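Local coordinates for Poly(A) RNA polymerase protein 2 (Saccharomyces cerevisiae, PDB 3NYB) that probably adds poly(A) tails to RNA as the catalytic subunit of the TRAMP RNA surveillance complex, paired with the zinc-knuckle protein Air2p, at residues 89-92 / 93-96; 115-119 / 120-124; 207-210 / 211-214; 216-219 / 220-224. The protein carries 1 engineered substitution. All blocks are in the same frame, centred on the assembly; numbering follows the deposited sequence.

Contact 1 (89-92 / 93-96); sequences GKES and RNNL
The side chain of Glu91 crosses beside the Asn95 amide, at its ND2 end, one helical turn further on, where the chain of the palm domain passes into helix 92-105. Glu91 CG is 3.3 Å from Asn95 ND2, so the contact falls on the aliphatic middle of the glutamate and not on its charged end. With CG anti to the backbone N (chi1 -164°) and a bend at chi2, the glutamate chain meets the Asn95 side chain at about a right angle, and the carboxylate and amide planes are 72° apart. The amide nitrogen is held elsewhere: Asn95 ND2 donates to Leu87 O, which ties the helix back to the preceding loop. On the neighbouring side Glu91 OE2 comes to 3.5 Å from Asn94 ND2, again with the two side chains crossing steeply.

The backbone here follows the i to i+4 pattern of an alpha helix. Asn95 N donates to Glu91 O over 3.1 Å, and Leu96 N to Ser92 O over 3.0 Å. Just upstream, Ser92 N bonds to Gly89 O at 3.1 Å, rounding the turn that leads into the helix. While Glu91 and Asn94 are exposed, Ser92 and Leu96 are buried, and both pack on Pro121 of strand 121-127. Leu96 also folds back along its own helix, its CG resting 3.4 Å from Ser92 O.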
loop_
_atom_site.group_PDB
_atom_site.type_symbol
_atom_site.label_atom_id
_atom_site.label_comp_id
_atom_site.label_asym_id
_atom_site.label_seq_id
_atom_site.Cartn_x
_atom_site.Cartn_y
_atom_site.Cartn_z
ATOM N N GLY A 89 18.420 -16.704 -16.823
ATOM C CA GLY A 89 18.960 -17.878 -16.167
ATOM C C GLY A 89 20.291 -17.598 -15.496
ATOM O O GLY A 89 20.483 -16.545 -14.888
ATOM N N LYS A 90 21.219 -18.540 -15.618
ATOM C CA LYS A 90 22.504 -18.452 -14.932
ATOM C C LYS A 90 23.460 -17.486 -15.628
ATOM O O LYS A 90 24.477 -17.070 -15.060
ATOM C CB LYS A 90 23.121 -19.845 -14.788
ATOM C CG LYS A 90 22.337 -20.734 -13.832
ATOM C CD LYS A 90 22.887 -22.146 -13.770
ATOM C CE LYS A 90 22.358 -22.879 -12.542
ATOM N NZ LYS A 90 20.870 -22.835 -12.461
ATOM N N GLU A 91 23.116 -17.113 -16.854
ATOM C CA GLU A 91 23.872 -16.106 -17.585
ATOM C C GLU A 91 23.418 -14.697 -17.173
ATOM O O GLU A 91 24.035 -13.696 -17.563
ATOM C CB GLU A 91 23.692 -16.318 -19.091
ATOM C CG GLU A 91 24.713 -15.581 -19.945
ATOM C CD GLU A 91 26.117 -16.138 -19.796
ATOM O OE1 GLU A 91 27.060 -15.526 -20.351
ATOM O OE2 GLU A 91 26.273 -17.184 -19.127
ATOM N N SER A 92 22.348 -14.633 -16.378
ATOM C CA SER A 92 21.820 -13.365 -15.889
ATOM C C SER A 92 22.897 -12.372 -15.388
ATOM O O SER A 92 22.916 -11.229 -15.861
ATOM C CB SER A 92 20.765 -13.618 -14.816
ATOM O OG SER A 92 19.471 -13.710 -15.342
ATOM N N ARG A 93 23.761 -12.815 -14.467
ATOM C CA ARG A 93 24.672 -11.921 -13.819
ATOM C C ARG A 93 25.726 -11.455 -14.796
ATOM O O ARG A 93 25.972 -10.221 -14.943
ATOM C CB ARG A 93 25.341 -12.571 -12.628
ATOM C CG ARG A 93 24.431 -12.479 -11.389
ATOM C CD ARG A 93 25.050 -13.099 -10.171
ATOM N NE ARG A 93 24.156 -13.001 -9.006
ATOM C CZ ARG A 93 23.004 -13.671 -8.894
ATOM N NH1 ARG A 93 22.657 -14.524 -9.838
ATOM N NH2 ARG A 93 22.187 -13.514 -7.859
ATOM N N ASN A 94 26.468 -12.418 -15.347
ATOM C CA ASN A 94 27.503 -12.103 -16.333
ATOM C C ASN A 94 27.046 -11.027 -17.326
ATOM O O ASN A 94 27.814 -10.137 -17.677
ATOM C CB ASN A 94 27.814 -13.368 -17.105
ATOM C CG ASN A 94 28.447 -14.457 -16.229
ATOM O OD1 ASN A 94 29.057 -14.215 -15.154
ATOM N ND2 ASN A 94 28.331 -15.672 -16.711
ATOM N N ASN A 95 25.774 -11.089 -17.735
ATOM C CA ASN A 95 25.190 -10.143 -18.715
ATOM C C ASN A 95 24.883 -8.793 -18.075
ATOM O O ASN A 95 24.973 -7.756 -18.726
ATOM C CB ASN A 95 23.926 -10.733 -19.377
ATOM C CG ASN A 95 24.268 -11.820 -20.417
ATOM O OD1 ASN A 95 25.401 -11.874 -20.929
ATOM N ND2 ASN A 95 23.297 -12.660 -20.749
ATOM N N LEU A 96 24.497 -8.805 -16.801
ATOM C CA LEU A 96 24.308 -7.550 -16.089
ATOM C C LEU A 96 25.649 -6.808 -15.940
ATOM O O LEU A 96 25.707 -5.590 -16.126
ATOM C CB LEU A 96 23.622 -7.750 -14.733
ATOM C CG LEU A 96 22.134 -8.142 -14.691
ATOM C CD1 LEU A 96 21.743 -8.771 -13.352
ATOM C CD2 LEU A 96 21.215 -6.967 -14.991
#

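Contact 2 (115-119 / 120-124); sequences VAKAR and VPIIK
Val115 and Ile122 form an antiparallel hydrogen-bonded pair, with Val115 N donating to Ile122 O at 2.8 Å and Ile122 N returning a bond of 2.7 Å to Val115 O. This is the closed end of a tight beta hairpin, strand 113-116 with strand 121-127, at the margin of the palm sheet. A third bond, from Lys117 N to Val120 O at 2.9 Å, closes the chain just beyond the strand ends. Ala118 and Arg119 both have positive phi, with angles close to those of a type I' turn, which reverses the chain between Lys117 and Val120. Ala116 faces Pro121 as a non-hydrogen-bonded pair, a position in which the missing N-H of the proline costs no bond between the strands.

On the face carrying Val115 and Ile122, Val115 CG2 packs 3.8 Å from Ile122 CB. Lys124 lays its aliphatic chain across the valine at about a right angle, Lys124 CD lying 3.6 Å from Val115 CG1. Ile122 has CG1 anti to its carbonyl carbon (chi1 -66°) and an extended chi2, which carries its end methyl toward the turn; there Ile122 CD1 meets Lys117 CB at 3.3 Å. The other face, with Ala116 and Pro121, turns the proline ring to helix 92-105. Between the strands Ala116 CA makes a CA-H...O contact with Val120 O at 3.4 Å.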
loop_
_atom_site.group_PDB
_atom_site.type_symbol
_atom_site.label_atom_id
_atom_site.label_comp_id
_atom_site.label_asym_id
_atom_site.label_seq_id
_atom_site.Cartn_x
_atom_site.Cartn_y
_atom_site.Cartn_z
ATOM N N VAL A 115 21.806 -5.694 -7.184
ATOM C CA VAL A 115 21.001 -6.109 -6.037
ATOM C C VAL A 115 20.122 -7.284 -6.441
ATOM O O VAL A 115 20.209 -7.776 -7.568
ATOM C CB VAL A 115 20.094 -4.975 -5.532
ATOM C CG1 VAL A 115 20.844 -3.657 -5.522
ATOM C CG2 VAL A 115 18.852 -4.866 -6.396
ATOM N N ALA A 116 19.261 -7.723 -5.531
ATOM C CA ALA A 116 18.409 -8.871 -5.807
ATOM C C ALA A 116 17.010 -8.710 -5.230
ATOM O O ALA A 116 16.850 -8.420 -4.046
ATOM C CB ALA A 116 19.052 -10.146 -5.277
ATOM N N LYS A 117 16.001 -8.910 -6.073
ATOM C CA LYS A 117 14.621 -8.859 -5.619
ATOM C C LYS A 117 14.017 -10.266 -5.652
ATOM O O LYS A 117 13.229 -10.600 -6.537
ATOM C CB LYS A 117 13.807 -7.876 -6.467
ATOM C CG LYS A 117 12.981 -6.878 -5.654
ATOM C CD LYS A 117 12.295 -5.847 -6.545
ATOM C CE LYS A 117 11.557 -4.802 -5.720
ATOM N NZ LYS A 117 10.745 -3.876 -6.564
ATOM N N ALA A 118 14.417 -11.084 -4.682
ATOM C CA ALA A 118 13.907 -12.445 -4.532
ATOM C C ALA A 118 14.553 -13.443 -5.498
ATOM O O ALA A 118 13.861 -14.093 -6.277
ATOM C CB ALA A 118 12.381 -12.467 -4.670
ATOM N N ARG A 119 15.876 -13.560 -5.435
ATOM C CA ARG A 119 16.621 -14.484 -6.294
ATOM C C ARG A 119 16.710 -14.036 -7.754
ATOM O O ARG A 119 17.320 -14.719 -8.580
ATOM C CB ARG A 119 16.042 -15.900 -6.222
ATOM C CG ARG A 119 16.287 -16.593 -4.902
ATOM C CD ARG A 119 15.862 -18.047 -4.945
ATOM N NE ARG A 119 15.697 -18.582 -3.598
ATOM C CZ ARG A 119 14.639 -18.343 -2.832
ATOM N NH1 ARG A 119 13.653 -17.577 -3.285
ATOM N NH2 ARG A 119 14.564 -18.866 -1.615
ATOM N N VAL A 120 16.088 -12.903 -8.070
ATOM C CA VAL A 120 16.245 -12.288 -9.384
ATOM C C VAL A 120 17.230 -11.131 -9.270
ATOM O O VAL A 120 16.975 -10.170 -8.544
ATOM C CB VAL A 120 14.912 -11.759 -9.933
ATOM C CG1 VAL A 120 15.122 -11.105 -11.292
ATOM C CG2 VAL A 120 13.899 -12.884 -10.028
ATOM N N PRO A 121 18.369 -11.234 -9.974
ATOM C CA PRO A 121 19.442 -10.238 -9.889
ATOM C C PRO A 121 19.069 -8.987 -10.665
ATOM O O PRO A 121 18.544 -9.091 -11.772
ATOM C CB PRO A 121 20.628 -10.940 -10.543
ATOM C CG PRO A 121 20.030 -11.942 -11.457
ATOM C CD PRO A 121 18.665 -12.303 -10.943
ATOM N N ILE A 122 19.338 -7.825 -10.078
ATOM C CA ILE A 122 18.885 -6.555 -10.631
ATOM C C ILE A 122 19.985 -5.501 -10.636
ATOM O O ILE A 122 20.860 -5.494 -9.776
ATOM C CB ILE A 122 17.690 -6.018 -9.838
ATOM C CG1 ILE A 122 16.488 -6.936 -10.021
ATOM C CG2 ILE A 122 17.339 -4.609 -10.273
ATOM C CD1 ILE A 122 15.360 -6.609 -9.069
ATOM N N ILE A 123 19.930 -4.610 -11.615
ATOM C CA ILE A 123 20.908 -3.536 -11.752
ATOM C C ILE A 123 20.191 -2.184 -11.570
ATOM O O ILE A 123 19.251 -1.856 -12.307
ATOM C CB ILE A 123 21.604 -3.638 -13.133
ATOM C CG1 ILE A 123 22.598 -2.520 -13.342
ATOM C CG2 ILE A 123 20.589 -3.579 -14.270
ATOM C CD1 ILE A 123 22.824 -2.241 -14.809
ATOM N N LYS A 124 20.603 -1.419 -10.564
ATOM C CA LYS A 124 19.988 -0.115 -10.295
ATOM C C LYS A 124 20.940 0.999 -10.687
ATOM O O LYS A 124 22.138 0.887 -10.469
ATOM C CB LYS A 124 19.658 0.039 -8.812
ATOM C CG LYS A 124 18.738 -1.021 -8.260
ATOM C CD LYS A 124 18.757 -0.995 -6.738
ATOM C CE LYS A 124 18.240 0.330 -6.188
ATOM N NZ LYS A 124 18.183 0.338 -4.696
#

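Contact 3 (207-210 / 211-214); sequences EIDP and KDNL
Lys211 continues the short 3-10 turn that Pro210 begins, and its bent chain leads outward. Asp212 closes the turn: its N donates to Asp209 O at 2.8 Å. Its carboxylate comes near that of Asp209, with OD2 of Asp212 3.8 Å from OD2 of Asp209 and the two planes 69° apart. Such a pair of like charges would tend to raise the proton affinity of one of them. Next, Asn213 turns its amide back over the turn, CG anti to the carbonyl carbon (chi1 -71°), and Asn213 ND2 gives a second bond to Asp209 O, 2.9 Å long. Asp212 N and Asn213 ND2 reach this one oxygen from opposite faces of its carbonyl plane, so two donors grip it. Ile208 approaches the amide from the other direction with CG1 and CD1, while Asn213 OD1 accepts from Ile29 N of the Protein AIR2 chain. With alanine here, Asp209 O would probably be left to Asp212 N, and Ile29 N of AIR2 would lose its acceptor. Leu214 then enters helix 214-228; Asn213 sits at the N-cap position but makes no capping bond. The whole turn links helix 201-204, where Ile208 touches Arg202 and Ile203, to helix 214-228, with Lys26 of helix 17-31 bonding to Lys211 O and AIR2 alongside.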
loop_
_atom_site.group_PDB
_atom_site.type_symbol
_atom_site.label_atom_id
_atom_site.label_comp_id
_atom_site.label_asym_id
_atom_site.label_seq_id
_atom_site.Cartn_x
_atom_site.Cartn_y
_atom_site.Cartn_z
ATOM N N GLU A 207 -23.323 -0.169 0.175
ATOM C CA GLU A 207 -23.950 0.993 0.783
ATOM C C GLU A 207 -23.146 2.262 0.544
ATOM O O GLU A 207 -23.700 3.357 0.482
ATOM C CB GLU A 207 -24.109 0.766 2.281
ATOM C CG GLU A 207 -25.026 -0.384 2.625
ATOM C CD GLU A 207 -25.060 -0.658 4.107
ATOM O OE1 GLU A 207 -25.602 -1.710 4.506
ATOM O OE2 GLU A 207 -24.537 0.180 4.871
ATOM N N ILE A 208 -21.836 2.092 0.403
ATOM C CA ILE A 208 -20.896 3.201 0.349
ATOM C C ILE A 208 -20.164 3.192 -0.984
ATOM O O ILE A 208 -19.984 2.138 -1.600
ATOM C CB ILE A 208 -19.860 3.055 1.482
ATOM C CG1 ILE A 208 -19.401 4.401 2.009
ATOM C CG2 ILE A 208 -18.650 2.268 1.026
ATOM C CD1 ILE A 208 -18.213 4.243 2.925
ATOM N N ASP A 209 -19.760 4.370 -1.436
ATOM C CA ASP A 209 -18.882 4.492 -2.598
ATOM C C ASP A 209 -17.482 4.935 -2.146
ATOM O O ASP A 209 -17.290 6.066 -1.688
ATOM C CB ASP A 209 -19.466 5.481 -3.595
ATOM C CG ASP A 209 -20.681 6.225 -3.039
ATOM O OD1 ASP A 209 -20.754 6.474 -1.808
ATOM O OD2 ASP A 209 -21.572 6.567 -3.845
ATOM N N PRO A 210 -16.497 4.031 -2.245
ATOM C CA PRO A 210 -15.183 4.332 -1.669
ATOM C C PRO A 210 -14.634 5.684 -2.126
ATOM O O PRO A 210 -14.163 6.446 -1.284
ATOM C CB PRO A 210 -14.309 3.188 -2.181
ATOM C CG PRO A 210 -15.268 2.057 -2.372
ATOM C CD PRO A 210 -16.533 2.704 -2.878
ATOM N N LYS A 211 -14.720 5.974 -3.424
ATOM C CA LYS A 211 -14.192 7.213 -3.990
ATOM C C LYS A 211 -14.803 8.447 -3.333
ATOM O O LYS A 211 -14.265 9.553 -3.448
ATOM C CB LYS A 211 -14.447 7.272 -5.502
ATOM C CG LYS A 211 -13.755 6.199 -6.330
ATOM C CD LYS A 211 -12.332 6.588 -6.699
ATOM C CE LYS A 211 -11.971 6.072 -8.089
ATOM N NZ LYS A 211 -12.841 6.678 -9.145
ATOM N N ASP A 212 -15.932 8.264 -2.657
ATOM C CA ASP A 212 -16.564 9.363 -1.927
ATOM C C ASP A 212 -16.365 9.213 -0.423
ATOM O O ASP A 212 -16.966 9.938 0.371
ATOM C CB ASP A 212 -18.059 9.457 -2.254
ATOM C CG ASP A 212 -18.322 9.981 -3.658
ATOM O OD1 ASP A 212 -17.512 10.796 -4.163
ATOM O OD2 ASP A 212 -19.347 9.580 -4.256
ATOM N N ASN A 213 -15.503 8.276 -0.043
ATOM C CA ASN A 213 -15.311 7.937 1.358
ATOM C C ASN A 213 -13.870 7.534 1.680
ATOM O O ASN A 213 -13.616 6.799 2.641
ATOM C CB ASN A 213 -16.271 6.805 1.753
ATOM C CG ASN A 213 -17.729 7.256 1.812
ATOM O OD1 ASN A 213 -18.151 7.902 2.774
ATOM N ND2 ASN A 213 -18.507 6.901 0.789
ATOM N N LEU A 214 -12.914 7.996 0.890
ATOM C CA LEU A 214 -11.556 7.531 1.132
ATOM C C LEU A 214 -10.936 8.097 2.423
ATOM O O LEU A 214 -9.978 7.536 2.955
ATOM C CB LEU A 214 -10.647 7.897 -0.043
ATOM C CG LEU A 214 -10.636 6.923 -1.222
ATOM C CD1 LEU A 214 -11.999 6.881 -1.897
ATOM C CD2 LEU A 214 -9.555 7.300 -2.222
#

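Contact 4 (216-219 / 220-224); sequences VLLI and EFFEL
The ring of Phe222 meets Leu218 one turn back at a slant: Phe222 CE2 lies 3.3 Å from Leu218 CD2, and Phe222 CD1 meets the Phe221 ring at its edge, in plane. Phe222 has CG anti to its carbonyl carbon (chi1 -70°), which swings the ring back toward Leu218; Phe170 and Phe289 meet the same ring, and Tyr225 stacks edge-to-face with Phe221. The side toward AIR2 carries Glu220 and Glu223 as well as apolar Val216 and Ile219. Glu220 extends along the turn, Glu220 CG lying 3.2 Å from Val216 O. Its buried carboxylate is well paired: OE1 bonds to His200 NE2, while OE2 bonds to Tyr28 and forms a salt bridge with Arg26, both of the Protein AIR2 chain; Glu223 OE2 also forms a salt bridge with that Arg26. A leucine in place of Glu220 would probably leave His200 and Tyr28 without these partners and Arg26 with Glu223 alone of this glutamate pair. In the backbone, Glu220 N donates to Val216 O at 2.7 Å, almost straight at 177°. Helix 214-228 is thus buried between the helical core of the central domain, met by Leu217, Leu218, Phe221 and Phe222, and AIR2, met by the glutamates, Val216 and Ile219.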
loop_
_atom_site.group_PDB
_atom_site.type_symbol
_atom_site.label_atom_id
_atom_site.label_comp_id
_atom_site.label_asym_id
_atom_site.label_seq_id
_atom_site.Cartn_x
_atom_site.Cartn_y
_atom_site.Cartn_z
ATOM N N VAL A 216 -12.497 8.193 5.516
ATOM C CA VAL A 216 -12.778 7.214 6.563
ATOM C C VAL A 216 -12.056 5.910 6.320
ATOM O O VAL A 216 -11.461 5.349 7.231
ATOM C CB VAL A 216 -14.297 6.918 6.745
ATOM C CG1 VAL A 216 -14.927 7.933 7.673
ATOM C CG2 VAL A 216 -15.036 6.845 5.398
ATOM N N LEU A 217 -12.113 5.425 5.088
ATOM C CA LEU A 217 -11.496 4.150 4.759
ATOM C C LEU A 217 -9.994 4.174 5.040
ATOM O O LEU A 217 -9.421 3.176 5.474
ATOM C CB LEU A 217 -11.783 3.801 3.306
ATOM C CG LEU A 217 -13.288 3.822 3.014
ATOM C CD1 LEU A 217 -13.564 3.779 1.519
ATOM C CD2 LEU A 217 -14.004 2.677 3.740
ATOM N N LEU A 218 -9.366 5.326 4.813
ATOM C CA LEU A 218 -7.948 5.485 5.110
ATOM C C LEU A 218 -7.724 5.267 6.590
ATOM O O LEU A 218 -6.924 4.428 7.002
ATOM C CB LEU A 218 -7.460 6.870 4.695
ATOM C CG LEU A 218 -5.957 7.107 4.462
ATOM C CD1 LEU A 218 -5.400 8.143 5.396
ATOM C CD2 LEU A 218 -5.137 5.829 4.527
ATOM N N ILE A 219 -8.453 6.016 7.397
ATOM C CA ILE A 219 -8.366 5.844 8.833
ATOM C C ILE A 219 -8.650 4.398 9.222
ATOM O O ILE A 219 -7.843 3.765 9.890
ATOM C CB ILE A 219 -9.314 6.794 9.562
ATOM C CG1 ILE A 219 -8.782 8.221 9.466
ATOM C CG2 ILE A 219 -9.456 6.382 11.006
ATOM C CD1 ILE A 219 -9.638 9.225 10.159
ATOM N N GLU A 220 -9.782 3.870 8.774
ATOM C CA GLU A 220 -10.170 2.508 9.120
ATOM C C GLU A 220 -9.176 1.454 8.623
ATOM O O GLU A 220 -9.053 0.381 9.213
ATOM C CB GLU A 220 -11.585 2.207 8.623
ATOM C CG GLU A 220 -12.634 3.127 9.224
ATOM C CD GLU A 220 -14.001 2.973 8.586
ATOM O OE1 GLU A 220 -14.119 2.260 7.569
ATOM O OE2 GLU A 220 -14.961 3.573 9.106
ATOM N N PHE A 221 -8.461 1.750 7.547
ATOM C CA PHE A 221 -7.425 0.838 7.096
ATOM C C PHE A 221 -6.318 0.738 8.145
ATOM O O PHE A 221 -5.854 -0.351 8.466
ATOM C CB PHE A 221 -6.847 1.279 5.748
ATOM C CG PHE A 221 -5.565 0.575 5.378
ATOM C CD1 PHE A 221 -5.582 -0.546 4.575
ATOM C CD2 PHE A 221 -4.343 1.044 5.828
ATOM C CE1 PHE A 221 -4.404 -1.194 4.226
ATOM C CE2 PHE A 221 -3.167 0.402 5.483
ATOM C CZ PHE A 221 -3.197 -0.718 4.683
ATOM N N PHE A 222 -5.882 1.877 8.666
ATOM C CA PHE A 222 -4.836 1.877 9.681
ATOM C C PHE A 222 -5.342 1.298 10.993
ATOM O O PHE A 222 -4.571 0.777 11.799
ATOM C CB PHE A 222 -4.297 3.289 9.910
ATOM C CG PHE A 222 -3.498 3.825 8.757
ATOM C CD1 PHE A 222 -2.432 3.104 8.246
ATOM C CD2 PHE A 222 -3.808 5.049 8.193
ATOM C CE1 PHE A 222 -1.697 3.590 7.191
ATOM C CE2 PHE A 222 -3.081 5.536 7.142
ATOM C CZ PHE A 222 -2.021 4.809 6.636
ATOM N N GLU A 223 -6.648 1.401 11.201
ATOM C CA GLU A 223 -7.283 0.883 12.400
ATOM C C GLU A 223 -7.318 -0.634 12.357
ATOM O O GLU A 223 -6.992 -1.309 13.329
ATOM C CB GLU A 223 -8.703 1.427 12.502
ATOM C CG GLU A 223 -9.500 0.863 13.648
ATOM C CD GLU A 223 -10.931 1.334 13.630
ATOM O OE1 GLU A 223 -11.379 1.912 14.645
ATOM O OE2 GLU A 223 -11.599 1.131 12.590
ATOM N N LEU A 224 -7.717 -1.169 11.212
ATOM C CA LEU A 224 -7.771 -2.606 11.044
ATOM C C LEU A 224 -6.391 -3.202 11.232
ATOM O O LEU A 224 -6.177 -4.032 12.113
ATOM C CB LEU A 224 -8.327 -2.963 9.666
ATOM C CG LEU A 224 -8.597 -4.446 9.435
ATOM C CD1 LEU A 224 -7.348 -5.154 9.003
ATOM C CD2 LEU A 224 -9.155 -5.090 10.694
#

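How the contacts relate
The four contacts come in series along the chain and gather in two pairs on opposite sides of its centre. Contacts 1 and 2, with centres about 11 Å apart, belong to the palm: helix 92-105 packs on strand 121-127 of the palm sheet, and Leu96 CD2 meets Ile123 CG2 at 3.5 Å. Contacts 3 and 4, with centres about 13 Å apart, lie in the helical part, the segment 207-214 leading directly into helix 214-228; Pro210 CA touches Leu217 CD1 at 3.6 Å. Centres of contacts 1 and 3 are about 47 Å apart, and those of 2 and 4 about 33 Å. AIR2 touches contacts 3 and 4 but not contacts 1 and 2, so of these four sites it engages those in the helical part.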